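PDB 3D2Y: N-acetylmuramoyl-L-alanine amidase AmiD from Escherichia coli, which hydrolyses, with a catalytic zinc ion, the amide link between N-acetylmuramoyl residues and L-amino acids in cell-wall glycopeptides. Local coordinates for residues R225-F230 with A245-I250; S43-L48 with W73-E78; L32-T37 with F166-L171. One frame throughout, in Å; residues are numbered along the deposited sequence.

Contact 1. Residues R225-F230 with A245-I250; sequences RVIMAF and AETQAI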
loop_
_atom_site.group_PDB
_atom_site.type_symbol
_atom_site.label_atom_id
_atom_site.label_comp_id
_atom_site.label_asym_id
_atom_site.label_seq_id
_atom_site.Cartn_x
_atom_site.Cartn_y
_atom_site.Cartn_z
ATOM N N ARG A 225 -0.424 14.602 9.205
ATOM C CA ARG A 225 -0.659 13.830 8.003
ATOM C C ARG A 225 0.012 12.455 8.096
ATOM O O ARG A 225 -0.569 11.454 7.673
ATOM C CB ARG A 225 -0.221 14.612 6.751
ATOM C CG ARG A 225 -1.153 15.783 6.369
ATOM C CD ARG A 225 -1.998 15.556 5.088
ATOM N NE ARG A 225 -2.118 14.141 4.688
ATOM C CZ ARG A 225 -2.608 13.671 3.534
ATOM N NH1 ARG A 225 -3.058 14.481 2.577
ATOM N NH2 ARG A 225 -2.614 12.353 3.341
ATOM N N VAL A 226 1.208 12.385 8.679
ATOM C CA VAL A 226 1.879 11.071 8.794
ATOM C C VAL A 226 1.045 10.155 9.709
ATOM O O VAL A 226 0.790 8.999 9.381
ATOM C CB VAL A 226 3.322 11.199 9.276
ATOM C CG1 VAL A 226 3.942 9.824 9.503
ATOM C CG2 VAL A 226 4.147 11.962 8.251
ATOM N N ILE A 227 0.588 10.696 10.839
ATOM C CA ILE A 227 -0.048 9.872 11.856
ATOM C C ILE A 227 -1.412 9.472 11.316
ATOM O O ILE A 227 -1.849 8.326 11.457
ATOM C CB ILE A 227 -0.152 10.622 13.204
ATOM C CG1 ILE A 227 1.243 10.721 13.882
ATOM C CG2 ILE A 227 -1.070 9.860 14.133
ATOM C CD1 ILE A 227 1.417 11.824 15.002
ATOM N N MET A 228 -2.049 10.419 10.647
ATOM C CA MET A 228 -3.327 10.191 9.989
ATOM C C MET A 228 -3.244 9.056 8.943
ATOM O O MET A 228 -4.101 8.158 8.921
ATOM C CB MET A 228 -3.796 11.498 9.356
ATOM C CG MET A 228 -5.163 11.471 8.710
ATOM S SD MET A 228 -5.559 13.049 7.881
ATOM C CE MET A 228 -4.692 14.294 8.851
ATOM N N ALA A 229 -2.228 9.110 8.073
ATOM C CA ALA A 229 -1.992 8.055 7.082
ATOM C C ALA A 229 -1.915 6.643 7.749
ATOM O O ALA A 229 -2.526 5.672 7.272
ATOM C CB ALA A 229 -0.728 8.358 6.279
ATOM N N PHE A 230 -1.216 6.572 8.868
ATOM C CA PHE A 230 -1.015 5.324 9.598
ATOM C C PHE A 230 -2.365 4.822 10.171
ATOM O O PHE A 230 -2.710 3.608 10.093
ATOM C CB PHE A 230 0.016 5.548 10.714
ATOM C CG PHE A 230 0.219 4.362 11.601
ATOM C CD1 PHE A 230 0.874 3.228 11.129
ATOM C CD2 PHE A 230 -0.222 4.387 12.949
ATOM C CE1 PHE A 230 1.065 2.113 11.959
ATOM C CE2 PHE A 230 -0.048 3.276 13.792
ATOM C CZ PHE A 230 0.598 2.134 13.282
ATOM N N ALA A 245 -2.467 6.295 22.746
ATOM C CA ALA A 245 -1.883 5.057 23.259
ATOM C C ALA A 245 -2.195 3.885 22.336
ATOM O O ALA A 245 -1.339 3.021 22.139
ATOM C CB ALA A 245 -2.374 4.771 24.668
ATOM N N GLU A 246 -3.400 3.865 21.775
ATOM C CA GLU A 246 -3.796 2.787 20.856
ATOM C C GLU A 246 -2.955 2.795 19.568
ATOM O O GLU A 246 -2.427 1.736 19.125
ATOM C CB GLU A 246 -5.287 2.877 20.510
ATOM C CG GLU A 246 -5.734 1.794 19.523
ATOM C CD GLU A 246 -7.230 1.810 19.256
ATOM O OE1 GLU A 246 -7.768 0.754 18.882
ATOM O OE2 GLU A 246 -7.859 2.865 19.435
ATOM N N THR A 247 -2.824 3.990 18.974
ATOM C CA THR A 247 -1.983 4.201 17.802
ATOM C C THR A 247 -0.515 3.746 18.037
ATOM O O THR A 247 0.045 2.990 17.223
ATOM C CB THR A 247 -2.007 5.679 17.311
ATOM O OG1 THR A 247 -3.351 6.074 17.054
ATOM C CG2 THR A 247 -1.257 5.824 16.025
ATOM N N GLN A 248 0.081 4.205 19.140
ATOM C CA GLN A 248 1.396 3.781 19.537
ATOM C C GLN A 248 1.499 2.250 19.715
ATOM O O GLN A 248 2.459 1.641 19.242
ATOM C CB GLN A 248 1.818 4.486 20.831
ATOM C CG GLN A 248 3.166 4.026 21.325
ATOM C CD GLN A 248 3.589 4.629 22.651
ATOM O OE1 GLN A 248 2.808 4.710 23.602
ATOM N NE2 GLN A 248 4.864 5.024 22.725
ATOM N N ALA A 249 0.536 1.634 20.404
ATOM C CA ALA A 249 0.563 0.185 20.674
ATOM C C ALA A 249 0.512 -0.630 19.384
ATOM O O ALA A 249 1.184 -1.661 19.254
ATOM C CB ALA A 249 -0.570 -0.220 21.586
ATOM N N ILE A 250 -0.264 -0.142 18.426
ATOM C CA ILE A 250 -0.381 -0.779 17.111
ATOM C C ILE A 250 0.955 -0.740 16.388
ATOM O O ILE A 250 1.425 -1.781 15.878
ATOM C CB ILE A 250 -1.533 -0.132 16.306
ATOM C CG1 ILE A 250 -2.887 -0.563 16.938
ATOM C CG2 ILE A 250 -1.461 -0.505 14.811
ATOM C CD1 ILE A 250 -4.097 0.226 16.393
#
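Phe230, on helix 220-234, drives its ring between Thr247 and Ile250 of helix 245-258, and this ring carries most of the contact between the two segments, in the helical C-terminal part of the amidase. Ala251 and Leu254 continue the ring's seat along helix 245-258. The segments run at 70° to each other with axes 11.6 Å apart at closest approach, a wide spacing, bridged here chiefly by the Phe230 ring.

The apolar contacts come first. Two neighbouring ring atoms straddle the Thr247 methyl: Phe230 CD2 lies 3.5 Å from Thr247 CG2, with CE2 almost as near, and the methyl sits at the ring edge, in its plane. At the far end of the ring, Phe230 CZ meets Ile250 CG2 at 3.7 Å. Ile227, one turn earlier on the same helix, adds a looser touch, its CG2 4.5 Å from Thr247 CG2. Leu203 and Leu207 of helix 200-210 close in on the same cluster, and Phe234 brings a second ring against Phe230.

The Thr247 hydroxyl is turned away from the ring. With OG1 beside its own backbone N (chi1 -56°), Thr247 turns its methyl to the ring and leaves the hydroxyl for Asp244 and Gln231, so the buried oxygen is satisfied while CG2 does the packing. With an alanine in place of Phe230, the Thr247 methyl and Ile250 CG2 would probably lose their common partner and a gap would be left between the helices.

One backbone atom also reaches the aromatic edge. The Phe230 side chain extends from its helix with CG anti to N (chi1 175°), which brings CE2 to 3.4 Å from the carbonyl oxygen of Thr247, near the plane of the ring.

Contact 2. Residues S43-L48 with W73-E78; sequences SSLATL and WQLVPE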
loop_
_atom_site.group_PDB
_atom_site.type_symbol
_atom_site.label_atom_id
_atom_site.label_comp_id
_atom_site.label_asym_id
_atom_site.label_seq_id
_atom_site.Cartn_x
_atom_site.Cartn_y
_atom_site.Cartn_z
ATOM N N SER A 43 -13.580 7.049 -17.417
ATOM C CA SER A 43 -12.718 8.195 -17.153
ATOM C C SER A 43 -11.355 7.782 -16.558
ATOM O O SER A 43 -10.316 8.312 -16.941
ATOM C CB SER A 43 -13.432 9.208 -16.264
ATOM O OG SER A 43 -14.696 9.549 -16.818
ATOM N N SER A 44 -11.360 6.827 -15.640
ATOM C CA SER A 44 -10.086 6.376 -14.996
ATOM C C SER A 44 -9.248 5.666 -16.071
ATOM O O SER A 44 -8.020 5.830 -16.145
ATOM C CB SER A 44 -10.348 5.435 -13.809
ATOM O OG SER A 44 -11.116 6.085 -12.811
ATOM N N LEU A 45 -9.913 4.850 -16.896
ATOM C CA LEU A 45 -9.175 4.116 -17.936
ATOM C C LEU A 45 -8.497 5.109 -18.904
ATOM O O LEU A 45 -7.332 4.960 -19.241
ATOM C CB LEU A 45 -10.122 3.135 -18.649
ATOM C CG LEU A 45 -9.492 2.308 -19.757
ATOM C CD1 LEU A 45 -8.374 1.402 -19.245
ATOM C CD2 LEU A 45 -10.606 1.445 -20.321
ATOM N N ALA A 46 -9.229 6.151 -19.298
ATOM C CA ALA A 46 -8.690 7.222 -20.131
ATOM C C ALA A 46 -7.425 7.838 -19.487
ATOM O O ALA A 46 -6.351 7.935 -20.107
ATOM C CB ALA A 46 -9.776 8.302 -20.375
ATOM N N THR A 47 -7.549 8.192 -18.217
ATOM C CA THR A 47 -6.498 8.904 -17.502
ATOM C C THR A 47 -5.269 8.012 -17.310
ATOM O O THR A 47 -4.151 8.443 -17.558
ATOM C CB THR A 47 -6.993 9.425 -16.120
ATOM O OG1 THR A 47 -8.074 10.364 -16.293
ATOM C CG2 THR A 47 -5.861 10.074 -15.343
ATOM N N LEU A 48 -5.489 6.770 -16.910
ATOM C CA LEU A 48 -4.395 5.839 -16.661
ATOM C C LEU A 48 -3.697 5.277 -17.897
ATOM O O LEU A 48 -2.735 4.491 -17.769
ATOM C CB LEU A 48 -4.896 4.700 -15.787
ATOM C CG LEU A 48 -5.361 5.112 -14.387
ATOM C CD1 LEU A 48 -6.242 4.022 -13.731
ATOM C CD2 LEU A 48 -4.169 5.530 -13.494
ATOM N N TRP A 73 -8.622 -5.081 -15.521
ATOM C CA TRP A 73 -7.875 -4.519 -16.650
ATOM C C TRP A 73 -6.404 -4.419 -16.282
ATOM O O TRP A 73 -6.093 -3.954 -15.198
ATOM C CB TRP A 73 -8.452 -3.151 -17.056
ATOM C CG TRP A 73 -9.545 -3.273 -18.107
ATOM C CD1 TRP A 73 -9.431 -2.959 -19.419
ATOM C CD2 TRP A 73 -10.871 -3.767 -17.918
ATOM N NE1 TRP A 73 -10.617 -3.189 -20.070
ATOM C CE2 TRP A 73 -11.523 -3.681 -19.170
ATOM C CE3 TRP A 73 -11.591 -4.239 -16.804
ATOM C CZ2 TRP A 73 -12.850 -4.098 -19.362
ATOM C CZ3 TRP A 73 -12.921 -4.651 -16.990
ATOM C CH2 TRP A 73 -13.539 -4.571 -18.268
ATOM N N GLN A 74 -5.526 -4.954 -17.135
ATOM C CA GLN A 74 -4.070 -4.784 -16.945
ATOM C C GLN A 74 -3.566 -3.825 -18.002
ATOM O O GLN A 74 -3.798 -4.015 -19.203
ATOM C CB GLN A 74 -3.284 -6.115 -16.884
ATOM C CG GLN A 74 -1.732 -5.902 -16.776
ATOM C CD GLN A 74 -0.896 -7.146 -16.670
ATOM O OE1 GLN A 74 0.283 -7.076 -16.267
ATOM N NE2 GLN A 74 -1.458 -8.278 -17.022
ATOM N N LEU A 75 -2.918 -2.758 -17.545
ATOM C CA LEU A 75 -2.560 -1.650 -18.400
ATOM C C LEU A 75 -1.075 -1.608 -18.703
ATOM O O LEU A 75 -0.665 -0.978 -19.661
ATOM C CB LEU A 75 -2.990 -0.324 -17.748
ATOM C CG LEU A 75 -4.458 -0.172 -17.365
ATOM C CD1 LEU A 75 -4.669 1.150 -16.679
ATOM C CD2 LEU A 75 -5.397 -0.266 -18.607
ATOM N N VAL A 76 -0.270 -2.250 -17.852
ATOM C CA VAL A 76 1.188 -2.132 -17.903
ATOM C C VAL A 76 1.766 -3.480 -17.502
ATOM O O VAL A 76 1.345 -4.023 -16.481
ATOM C CB VAL A 76 1.778 -1.015 -16.966
ATOM C CG1 VAL A 76 3.371 -1.055 -16.949
ATOM C CG2 VAL A 76 1.263 0.383 -17.336
ATOM N N PRO A 77 2.667 -4.055 -18.349
ATOM C CA PRO A 77 3.345 -5.322 -17.978
ATOM C C PRO A 77 4.065 -5.123 -16.640
ATOM O O PRO A 77 4.626 -4.058 -16.396
ATOM C CB PRO A 77 4.349 -5.544 -19.117
ATOM C CG PRO A 77 3.792 -4.781 -20.290
ATOM C CD PRO A 77 3.153 -3.545 -19.646
ATOM N N GLU A 78 4.015 -6.150 -15.787
ATOM C CA GLU A 78 4.512 -6.072 -14.410
ATOM C C GLU A 78 6.010 -5.858 -14.436
ATOM O O GLU A 78 6.548 -5.298 -13.491
ATOM C CB GLU A 78 4.211 -7.360 -13.616
ATOM C CG GLU A 78 2.737 -7.615 -13.259
ATOM C CD GLU A 78 2.526 -8.821 -12.304
ATOM O OE1 GLU A 78 3.461 -9.636 -12.138
ATOM O OE2 GLU A 78 1.419 -8.936 -11.733
#
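Leu45 and Leu48, one turn apart on helix 41-48, hold the side chain of Leu75 between them, where the chain leaves edge strand 73-74 of the central mixed sheet. The two segments join the helix that follows strand 31-36 to the end of the outermost strand on that side.

Taken in order, Ser44 has its hydroxyl hydrogen-bonded to the backbone oxygen of Asp40, just before the helix. Leu45 is next and points toward segment 73-78. Its CG stands anti to the backbone N (chi1 180°), carrying CD1 out to Leu75 CD2 at 3.5 Å, a methyl pair tighter than usual van der Waals contact, with the two side chains crossing at a slant. The same CD1 is also 4.5 Å from CD1 of Trp73, approaching the indole obliquely, while Phe41 meets that indole edge-to-face. One turn on, Leu48 offers the root of its side chain rather than its tip: CB lies 3.7 Å from Leu75 CD1. The two branches of Leu75 are thus shared out, CD2 to Leu45 and CD1 to Leu48. Both helix leucines also rest on Leu58 of the neighbouring strand 57-59.

Leu48 belongs to the active-site surroundings as well, since its side chain touches that of Glu104, the proton acceptor, and packs against the bound peptide. The side-chain contacts between the two segments are all between carbons, so this contact holds by apolar packing, without a polar bond between the segments, and Leu48 carries the apolar surface on to Glu104 and the bound peptide.

Contact 3. Residues L32-T37 with F166-L171; sequences LVIHYT and FPWQQL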
loop_
_atom_site.group_PDB
_atom_site.type_symbol
_atom_site.label_atom_id
_atom_site.label_comp_id
_atom_site.label_asym_id
_atom_site.label_seq_id
_atom_site.Cartn_x
_atom_site.Cartn_y
_atom_site.Cartn_z
ATOM N N LEU A 32 3.592 -3.760 -3.164
ATOM C CA LEU A 32 2.254 -3.683 -3.803
ATOM C C LEU A 32 1.499 -2.520 -3.230
ATOM O O LEU A 32 1.181 -2.506 -2.021
ATOM C CB LEU A 32 1.474 -4.966 -3.544
ATOM C CG LEU A 32 0.108 -5.113 -4.204
ATOM C CD1 LEU A 32 0.248 -4.891 -5.726
ATOM C CD2 LEU A 32 -0.607 -6.463 -3.876
ATOM N N VAL A 33 1.214 -1.536 -4.089
ATOM C CA VAL A 33 0.537 -0.303 -3.682
ATOM C C VAL A 33 -0.980 -0.257 -4.095
ATOM O O VAL A 33 -1.310 -0.408 -5.260
ATOM C CB VAL A 33 1.228 0.969 -4.256
ATOM C CG1 VAL A 33 0.523 2.218 -3.753
ATOM C CG2 VAL A 33 2.712 1.029 -3.862
ATOM N N ILE A 34 -1.859 -0.009 -3.125
ATOM C CA ILE A 34 -3.303 0.087 -3.389
ATOM C C ILE A 34 -3.752 1.548 -3.533
ATOM O O ILE A 34 -3.412 2.390 -2.699
ATOM C CB ILE A 34 -4.143 -0.628 -2.286
ATOM C CG1 ILE A 34 -3.598 -2.041 -2.046
ATOM C CG2 ILE A 34 -5.577 -0.744 -2.709
ATOM C CD1 ILE A 34 -3.654 -2.966 -3.301
ATOM N N HIS A 35 -4.519 1.821 -4.588
ATOM C CA HIS A 35 -5.044 3.171 -4.882
ATOM C C HIS A 35 -6.543 3.127 -5.043
ATOM O O HIS A 35 -7.082 2.042 -5.357
ATOM C CB HIS A 35 -4.504 3.681 -6.248
ATOM C CG HIS A 35 -3.007 3.774 -6.339
ATOM N ND1 HIS A 35 -2.325 4.948 -6.096
ATOM C CD2 HIS A 35 -2.075 2.854 -6.688
ATOM C CE1 HIS A 35 -1.032 4.736 -6.255
ATOM N NE2 HIS A 35 -0.850 3.468 -6.595
ATOM N N TYR A 36 -7.211 4.273 -4.907
ATOM C CA TYR A 36 -8.518 4.478 -5.585
ATOM C C TYR A 36 -8.400 5.512 -6.713
ATOM O O TYR A 36 -7.478 6.346 -6.730
ATOM C CB TYR A 36 -9.725 4.813 -4.648
ATOM C CG TYR A 36 -9.548 6.016 -3.739
ATOM C CD1 TYR A 36 -9.222 7.291 -4.245
ATOM C CD2 TYR A 36 -9.689 5.884 -2.344
ATOM C CE1 TYR A 36 -9.011 8.371 -3.387
ATOM C CE2 TYR A 36 -9.519 6.987 -1.479
ATOM C CZ TYR A 36 -9.161 8.221 -2.010
ATOM O OH TYR A 36 -8.960 9.327 -1.181
ATOM N N THR A 37 -9.382 5.500 -7.606
ATOM C CA THR A 37 -9.316 6.300 -8.836
ATOM C C THR A 37 -9.862 7.701 -8.621
ATOM O O THR A 37 -9.473 8.640 -9.311
ATOM C CB THR A 37 -10.119 5.642 -9.996
ATOM O OG1 THR A 37 -11.525 5.531 -9.700
ATOM C CG2 THR A 37 -9.604 4.307 -10.325
ATOM N N PHE A 166 -11.197 1.427 3.344
ATOM C CA PHE A 166 -10.529 0.274 2.734
ATOM C C PHE A 166 -10.324 -0.863 3.747
ATOM O O PHE A 166 -9.740 -0.624 4.804
ATOM C CB PHE A 166 -9.187 0.628 2.044
ATOM C CG PHE A 166 -8.655 -0.507 1.231
ATOM C CD1 PHE A 166 -7.629 -1.314 1.719
ATOM C CD2 PHE A 166 -9.257 -0.833 0.012
ATOM C CE1 PHE A 166 -7.186 -2.440 0.946
ATOM C CE2 PHE A 166 -8.841 -1.912 -0.736
ATOM C CZ PHE A 166 -7.779 -2.715 -0.268
ATOM N N PRO A 167 -10.813 -2.095 3.426
ATOM C CA PRO A 167 -10.829 -3.180 4.425
ATOM C C PRO A 167 -9.504 -3.958 4.618
ATOM O O PRO A 167 -9.412 -5.127 4.249
ATOM C CB PRO A 167 -11.983 -4.079 3.922
ATOM C CG PRO A 167 -11.949 -3.914 2.409
ATOM C CD PRO A 167 -11.423 -2.510 2.139
ATOM N N TRP A 168 -8.487 -3.286 5.188
ATOM C CA TRP A 168 -7.150 -3.882 5.402
ATOM C C TRP A 168 -7.169 -5.150 6.261
ATOM O O TRP A 168 -6.498 -6.143 5.924
ATOM C CB TRP A 168 -6.194 -2.861 6.009
ATOM C CG TRP A 168 -5.767 -1.782 5.051
ATOM C CD1 TRP A 168 -6.197 -0.494 5.032
ATOM C CD2 TRP A 168 -4.882 -1.930 3.917
ATOM N NE1 TRP A 168 -5.597 0.210 3.988
ATOM C CE2 TRP A 168 -4.768 -0.641 3.302
ATOM C CE3 TRP A 168 -4.150 -3.004 3.386
ATOM C CZ2 TRP A 168 -3.970 -0.404 2.170
ATOM C CZ3 TRP A 168 -3.329 -2.772 2.260
ATOM C CH2 TRP A 168 -3.258 -1.465 1.661
ATOM N N GLN A 169 -7.927 -5.110 7.367
ATOM C CA GLN A 169 -8.043 -6.272 8.266
ATOM C C GLN A 169 -8.660 -7.497 7.559
ATOM O O GLN A 169 -8.156 -8.608 7.699
ATOM C CB GLN A 169 -8.830 -5.944 9.544
ATOM C CG GLN A 169 -8.402 -6.845 10.704
ATOM C CD GLN A 169 -9.245 -6.695 11.950
ATOM O OE1 GLN A 169 -9.908 -5.676 12.169
ATOM N NE2 GLN A 169 -9.198 -7.713 12.797
ATOM N N GLN A 170 -9.732 -7.287 6.800
ATOM C CA GLN A 170 -10.300 -8.344 5.968
ATOM C C GLN A 170 -9.263 -8.977 5.027
ATOM O O GLN A 170 -9.242 -10.200 4.831
ATOM C CB GLN A 170 -11.447 -7.802 5.126
ATOM C CG GLN A 170 -12.173 -8.889 4.429
ATOM C CD GLN A 170 -13.154 -8.422 3.403
ATOM O OE1 GLN A 170 -13.472 -9.170 2.483
ATOM N NE2 GLN A 170 -13.626 -7.186 3.523
ATOM N N LEU A 171 -8.425 -8.143 4.421
ATOM C CA LEU A 171 -7.424 -8.640 3.486
ATOM C C LEU A 171 -6.364 -9.398 4.251
ATOM O O LEU A 171 -5.849 -10.397 3.740
ATOM C CB LEU A 171 -6.738 -7.504 2.722
ATOM C CG LEU A 171 -7.467 -6.858 1.552
ATOM C CD1 LEU A 171 -6.444 -6.305 0.570
ATOM C CD2 LEU A 171 -8.300 -7.898 0.910
#
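The Phe166 ring takes Ile34 CG2 over one face: the methyl stands 4.2 Å from the ring centroid and 27° off the normal, a CH-pi contact whose nearest atoms are CZ and CE2. The opposite face carries Pro167 CD, offset toward the rim, and Trp168 CG lies at the ring's edge, in plane. The indole of Trp168 in turn receives Phe166 CD1 on one face, 3.3 Å above the plane and offset toward the rim, so the two aromatics also pack on each other.

Between them they grip a single side chain. Ile34, on strand 31-36, splits its branches: CG2 goes to Phe166, with CZ 3.8 Å away, while CG1 meets Trp168 CH2, also at 3.8 Å, obliquely to the indole. With CG1 beside the backbone N (chi1 -50°) and CG2 anti to it, each branch has its own ring. The backbone behind the aromatics turns sharply: Pro167 centres an inverse gamma turn, closed by Trp168 N to Phe166 O at 3.0 Å, and is the N-cap of helix 168-173. Beyond the pair, His233 stacks on Trp168 and Phe122 meets Phe166 edge-to-face.

Strand 31-36 is an inner strand of the amidase sheet, between 100-105 and 148-150, and the residue after Ile34 is His35, a ligand of the catalytic zinc, followed by Tyr36 and Thr37 at the substrate. The strand that carries His35 is thus packed on this side by the apolar rings of Phe166 and Trp168, which probably helps fix its position.

In the fold
Contact 3 is the innermost, its centre about 7 Å from that of the chain, and fully buried; contact 1 is also buried but lies farther out, among the C-terminal helices, and contact 2 is only partly buried, at the sheet's edge. Contacts 2 and 3 share the sheet, one at an outermost strand and one at an inner strand, and they touch through Ser44 OG and Thr37 OG1, a probable hydrogen bond of 3.2 Å. Contacts 1 and 2 lie on opposite sides of the chain's centre, with about 32 Å between their centres. All three are apolar: aliphatic leucines prevail in contact 2, while contacts 1 and 3 pit aromatic rings against branched side chains.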